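Local coordinates for protein sugar phosphate isomerase/epimerase (Parabacteroides distasonis, PDB 3OBE) that probably acts as an isomerase, perhaps on sugar phosphates, with a xylose isomerase-like TIM-barrel fold, at residues P110-F115 with S149-R154; E157-K160 with L165-Y168. All blocks are in the same frame, centred on the assembly; numbering follows the deposited sequence. Where two conformers were deposited one is given.

How the contacts relate
After three barrel strands and their helices, the chain enters helix 109-126, whose opening turns carry residues 110-115. It then passes strand 130-133 and enters helix 142-160, where residues 149-154 return to the earlier helix; contact 1 thereby closes a loop of 33 intervening residues. Contact 2 opens only after that: residues 157-160, the last turn of the same helix, meet residues 165-168 of strand 165-169 across a four-residue link. The two closures are in series, neither enclosing nor crossing the other. Their centres lie about 10 Å apart, and helix 142-160 serves both, facing a neighbouring barrel helix in contact 1 and the parallel sheet in contact 2. Phe-152 packs on Trp-166, bringing the two sites together.

Contact 1: P110-F115 with S149-R154; sequences PKFDEF and SEIFNR
Arg-154 grips the carboxylate of Asp-113 side-on, using two nitrogens for two oxygens, and this paired salt bridge is the polar centre of the contact. Arg-154 NE donates to OD1 of Asp-113 at 3.1 Å along an almost straight path (N-H...O 174°), reaching that oxygen on its syn side. The second bond, from NH2 of Arg-154 to OD2 of Asp-113, is shorter at 2.7 Å but more bent, and it arrives from above the carboxylate plane. The carboxylate and guanidinium planes are 21° apart. A bend at chi3 (75°) in the arginine chain presents this NE edge to the acid. A water 2.9 Å from Asp-113 OD1 also lies in weak hydrogen-bonding reach of Ile-151 O, with more acceptors around it than protons. Beside the charges lies an apolar pair: CG2 of Ile-151 sits off-centre at the Phe-112 ring, 3.8 Å from CG, a CH-pi contact, while its CD1 meets CD2 of Phe-112 at 3.9 Å. Tyr-104 meets the same ring, and Met-109 touches both Ile-151 and Arg-154. A leucine in place of Arg-154 would probably leave the Asp-113 carboxylate without its counter-charge. The axes of the 110-115 and 149-154 segments, 9.7 Å apart at closest approach, are thus joined by a buried apolar pair and, where the residues are partly exposed, by a bidentate ion pair whose opposite charges are likely to stabilise one another.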
loop_
_atom_site.group_PDB
_atom_site.type_symbol
_atom_site.label_atom_id
_atom_site.label_comp_id
_atom_site.label_asym_id
_atom_site.label_seq_id
_atom_site.Cartn_x
_atom_site.Cartn_y
_atom_site.Cartn_z
ATOM N N PRO A 110 19.108 -10.873 -11.335
ATOM C CA PRO A 110 19.924 -11.035 -10.115
ATOM C C PRO A 110 20.132 -9.737 -9.312
ATOM O O PRO A 110 20.215 -9.801 -8.079
ATOM C CB PRO A 110 21.254 -11.606 -10.633
ATOM C CG PRO A 110 20.834 -12.339 -11.917
ATOM C CD PRO A 110 19.776 -11.450 -12.515
ATOM N N LYS A 111 20.257 -8.591 -9.981
ATOM C CA LYS A 111 20.389 -7.311 -9.272
ATOM C C LYS A 111 19.122 -6.968 -8.453
ATOM O O LYS A 111 19.197 -6.448 -7.329
ATOM C CB LYS A 111 20.721 -6.171 -10.240
ATOM C CG LYS A 111 22.081 -6.286 -10.931
ATOM C CD LYS A 111 22.311 -5.079 -11.877
ATOM C CE LYS A 111 23.347 -5.332 -12.976
ATOM N NZ LYS A 111 23.139 -4.411 -14.178
ATOM N N PHE A 112 17.946 -7.215 -9.032
ATOM C CA PHE A 112 16.716 -6.986 -8.315
ATOM C C PHE A 112 16.630 -7.929 -7.123
ATOM O O PHE A 112 16.158 -7.538 -6.037
ATOM C CB PHE A 112 15.472 -7.148 -9.210
ATOM C CG PHE A 112 15.263 -5.992 -10.150
ATOM C CD1 PHE A 112 14.773 -4.799 -9.681
ATOM C CD2 PHE A 112 15.568 -6.114 -11.513
ATOM C CE1 PHE A 112 14.593 -3.703 -10.542
ATOM C CE2 PHE A 112 15.385 -5.029 -12.383
ATOM C CZ PHE A 112 14.887 -3.832 -11.896
ATOM N N ASP A 113 17.086 -9.178 -7.314
ATOM C CA ASP A 113 17.112 -10.107 -6.191
ATOM C C ASP A 113 17.950 -9.521 -5.061
ATOM O O ASP A 113 17.580 -9.645 -3.884
ATOM C CB ASP A 113 17.728 -11.451 -6.560
ATOM C CG ASP A 113 16.897 -12.275 -7.530
ATOM O OD1 ASP A 113 15.752 -11.925 -7.849
ATOM O OD2 ASP A 113 17.428 -13.364 -7.940
ATOM N N GLU A 114 19.106 -8.927 -5.383
ATOM C CA GLU A 114 19.983 -8.378 -4.307
ATOM C C GLU A 114 19.293 -7.272 -3.538
ATOM O O GLU A 114 19.354 -7.245 -2.305
ATOM C CB GLU A 114 21.341 -7.896 -4.848
ATOM C CG GLU A 114 22.215 -9.029 -5.330
ATOM C CD GLU A 114 22.427 -10.140 -4.270
ATOM O OE1 GLU A 114 22.699 -9.791 -3.091
ATOM O OE2 GLU A 114 22.280 -11.347 -4.610
ATOM N N PHE A 115 18.580 -6.403 -4.254
ATOM C CA PHE A 115 17.799 -5.351 -3.629
ATOM C C PHE A 115 16.808 -5.968 -2.660
ATOM O O PHE A 115 16.697 -5.544 -1.497
ATOM C CB PHE A 115 17.021 -4.527 -4.665
ATOM C CG PHE A 115 16.055 -3.559 -4.049
ATOM C CD1 PHE A 115 16.472 -2.291 -3.671
ATOM C CD2 PHE A 115 14.723 -3.927 -3.800
ATOM C CE1 PHE A 115 15.594 -1.402 -3.052
ATOM C CE2 PHE A 115 13.838 -3.062 -3.199
ATOM C CZ PHE A 115 14.269 -1.789 -2.795
ATOM N N SER A 149 6.647 -9.035 -14.278
ATOM C CA SER A 149 5.992 -10.015 -13.414
ATOM C C SER A 149 6.981 -11.068 -12.893
ATOM O O SER A 149 6.867 -11.491 -11.739
ATOM C CB SER A 149 4.824 -10.700 -14.111
ATOM O OG SER A 149 3.870 -9.740 -14.512
ATOM N N GLU A 150 7.925 -11.491 -13.733
ATOM C CA GLU A 150 8.923 -12.475 -13.332
ATOM C C GLU A 150 9.812 -11.946 -12.219
ATOM O O GLU A 150 10.143 -12.672 -11.294
ATOM C CB GLU A 150 9.795 -12.884 -14.501
ATOM C CG GLU A 150 9.018 -13.647 -15.539
ATOM C CD GLU A 150 9.801 -14.014 -16.754
ATOM O OE1 GLU A 150 11.055 -13.957 -16.729
ATOM O OE2 GLU A 150 9.111 -14.425 -17.746
ATOM N N ILE A 151 10.180 -10.676 -12.309
ATOM C CA ILE A 151 10.965 -9.988 -11.284
ATOM C C ILE A 151 10.158 -9.854 -9.970
ATOM O O ILE A 151 10.684 -10.090 -8.889
ATOM C CB ILE A 151 11.393 -8.600 -11.780
ATOM C CG1 ILE A 151 12.465 -8.779 -12.879
ATOM C CG2 ILE A 151 11.894 -7.766 -10.595
ATOM C CD1 ILE A 151 12.780 -7.542 -13.772
ATOM N N PHE A 152 8.891 -9.509 -10.079
ATOM C CA PHE A 152 7.973 -9.479 -8.908
ATOM C C PHE A 152 7.850 -10.839 -8.227
ATOM O O PHE A 152 7.916 -10.908 -7.023
ATOM C CB PHE A 152 6.598 -8.962 -9.313
ATOM C CG PHE A 152 6.536 -7.481 -9.663
ATOM C CD1 PHE A 152 7.599 -6.618 -9.492
ATOM C CD2 PHE A 152 5.352 -6.981 -10.139
ATOM C CE1 PHE A 152 7.447 -5.266 -9.772
ATOM C CE2 PHE A 152 5.181 -5.658 -10.395
ATOM C CZ PHE A 152 6.240 -4.801 -10.230
ATOM N N ASN A 153 7.686 -11.920 -9.010
ATOM C CA ASN A 153 7.705 -13.282 -8.483
ATOM C C ASN A 153 8.964 -13.573 -7.670
ATOM O O ASN A 153 8.880 -14.056 -6.551
ATOM C CB ASN A 153 7.540 -14.299 -9.582
ATOM C CG ASN A 153 6.107 -14.506 -9.994
ATOM O OD1 ASN A 153 5.176 -14.221 -9.267
ATOM N ND2 ASN A 153 5.929 -15.050 -11.203
ATOM N N ARG A 154 10.115 -13.219 -8.219
ATOM C CA ARG A 154 11.372 -13.454 -7.549
ATOM C C ARG A 154 11.454 -12.661 -6.275
ATOM O O ARG A 154 11.948 -13.143 -5.299
ATOM C CB ARG A 154 12.563 -13.144 -8.479
ATOM C CG ARG A 154 12.713 -14.170 -9.624
ATOM C CD ARG A 154 13.598 -13.599 -10.726
ATOM N NE ARG A 154 15.006 -13.608 -10.360
ATOM C CZ ARG A 154 15.958 -14.331 -10.952
ATOM N NH1 ARG A 154 15.686 -15.143 -11.959
ATOM N NH2 ARG A 154 17.210 -14.211 -10.538
HETATM O O HOH W 1 13.715 -9.817 -7.582
#

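Contact 2: E157-K160 with L165-Y168; sequences EITK and LWGY
Thr-159 meets Trp-166 where the last turn of the helix faces the start of the strand, and its two branches touch different parts of the tryptophan. The methyl CG2 of Thr-159 comes up to the edge of the indole, close to the ring plane, 3.8 Å from CD1 of Trp-166. Thr-159 OG1 lies at the root of the side chain, 3.4 Å from CB of Trp-166. With chi1 at 72°, Thr-159 OG1 stands between its own backbone N and carbonyl carbon, a setting that leaves CG2 to meet the ring. In Trp-166, CG is anti to the backbone N (chi1 -168°), carrying the far end of the indole away from residues 157-160; Trp-116 of helix 109-126 meets the indole edge-to-face. Although OG1 of Thr-159 is 3.3 Å from Trp-166 N, the angle is too poor for a direct bond. A water bridges them, donating to Thr-159 OG1 at 3.0 Å and accepting from Trp-166 N at 3.0 Å; the hydroxyl is also hydrogen-bonded to Ile-164 O in the connecting loop. Gly-167 and Leu-165 pair with strand 130-133, while Trp-166 bonds to Met-214 of strand 213-218. Helix 142-160 connects the adjacent parallel strands 130-133 and 165-169 and packs against the sheet, the beta-alpha-beta crossover from which a TIM barrel is built.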
loop_
_atom_site.group_PDB
_atom_site.type_symbol
_atom_site.label_atom_id
_atom_site.label_comp_id
_atom_site.label_asym_id
_atom_site.label_seq_id
_atom_site.Cartn_x
_atom_site.Cartn_y
_atom_site.Cartn_z
ATOM N N GLU A 157 9.226 -14.427 -3.649
ATOM C CA GLU A 157 9.782 -15.657 -3.114
ATOM C C GLU A 157 10.778 -15.298 -2.024
ATOM O O GLU A 157 10.820 -15.910 -0.963
ATOM C CB GLU A 157 10.464 -16.509 -4.193
ATOM C CG GLU A 157 11.080 -17.794 -3.607
ATOM C CD GLU A 157 11.447 -18.845 -4.653
ATOM O OE1 GLU A 157 11.270 -18.566 -5.865
ATOM O OE2 GLU A 157 11.921 -19.934 -4.246
ATOM N N ILE A 158 11.544 -14.258 -2.277
ATOM C CA ILE A 158 12.563 -13.805 -1.347
ATOM C C ILE A 158 11.941 -13.309 -0.036
ATOM O O ILE A 158 12.420 -13.674 1.034
ATOM C CB ILE A 158 13.464 -12.696 -2.029
ATOM C CG1 ILE A 158 14.447 -13.348 -2.984
ATOM C CG2 ILE A 158 14.292 -11.902 -0.967
ATOM C CD1 ILE A 158 15.025 -12.350 -4.053
ATOM N N THR A 159 10.888 -12.481 -0.123
ATOM C CA THR A 159 10.289 -11.956 1.071
ATOM C C THR A 159 9.628 -13.084 1.878
ATOM O O THR A 159 9.636 -13.049 3.124
ATOM C CB THR A 159 9.279 -10.778 0.843
ATOM O OG1 THR A 159 8.046 -11.234 0.254
ATOM C CG2 THR A 159 9.869 -9.612 0.028
ATOM N N LYS A 160 9.053 -14.053 1.177
ATOM C CA LYS A 160 8.304 -15.146 1.826
ATOM C C LYS A 160 9.187 -16.014 2.714
ATOM O O LYS A 160 8.710 -16.620 3.673
ATOM C CB LYS A 160 7.638 -15.997 0.743
ATOM C CG LYS A 160 6.890 -17.214 1.190
ATOM C CD LYS A 160 6.016 -17.773 0.062
ATOM C CE LYS A 160 6.765 -18.700 -0.845
ATOM N NZ LYS A 160 6.207 -18.531 -2.163
ATOM N N LEU A 165 4.888 -10.850 3.170
ATOM C CA LEU A 165 4.133 -10.863 1.907
ATOM C C LEU A 165 4.606 -9.735 1.020
ATOM O O LEU A 165 4.525 -8.572 1.414
ATOM C CB LEU A 165 2.659 -10.659 2.152
ATOM C CG LEU A 165 1.938 -11.728 2.974
ATOM C CD1 LEU A 165 0.515 -11.253 3.262
ATOM C CD2 LEU A 165 1.934 -13.087 2.263
ATOM N N TRP A 166 5.040 -10.062 -0.177
ATOM C CA TRP A 166 5.351 -9.045 -1.183
ATOM C C TRP A 166 4.085 -8.680 -1.919
ATOM O O TRP A 166 3.341 -9.560 -2.344
ATOM C CB TRP A 166 6.417 -9.553 -2.150
ATOM C CG TRP A 166 6.992 -8.477 -3.018
ATOM C CD1 TRP A 166 8.135 -7.789 -2.768
ATOM C CD2 TRP A 166 6.458 -7.938 -4.242
ATOM N NE1 TRP A 166 8.359 -6.862 -3.749
ATOM C CE2 TRP A 166 7.367 -6.952 -4.690
ATOM C CE3 TRP A 166 5.329 -8.209 -5.020
ATOM C CZ2 TRP A 166 7.143 -6.201 -5.841
ATOM C CZ3 TRP A 166 5.145 -7.505 -6.166
ATOM C CH2 TRP A 166 6.016 -6.498 -6.562
ATOM N N GLY A 167 3.887 -7.374 -2.162
ATOM C CA GLY A 167 2.743 -6.883 -2.905
ATOM C C GLY A 167 3.073 -5.715 -3.832
ATOM O O GLY A 167 4.133 -5.115 -3.714
ATOM N N TYR A 168 2.108 -5.400 -4.684
ATOM C CA TYR A 168 2.211 -4.351 -5.697
ATOM C C TYR A 168 1.028 -3.392 -5.568
ATOM O O TYR A 168 -0.127 -3.825 -5.548
ATOM C CB TYR A 168 2.257 -4.928 -7.110
ATOM C CG TYR A 168 2.412 -3.868 -8.143
ATOM C CD1 TYR A 168 3.629 -3.254 -8.311
ATOM C CD2 TYR A 168 1.304 -3.360 -8.853
ATOM C CE1 TYR A 168 3.784 -2.252 -9.199
ATOM C CE2 TYR A 168 1.454 -2.339 -9.729
ATOM C CZ TYR A 168 2.707 -1.802 -9.919
ATOM O OH TYR A 168 2.922 -0.788 -10.838
HETATM O O HOH W 2 5.760 -12.859 -0.873
#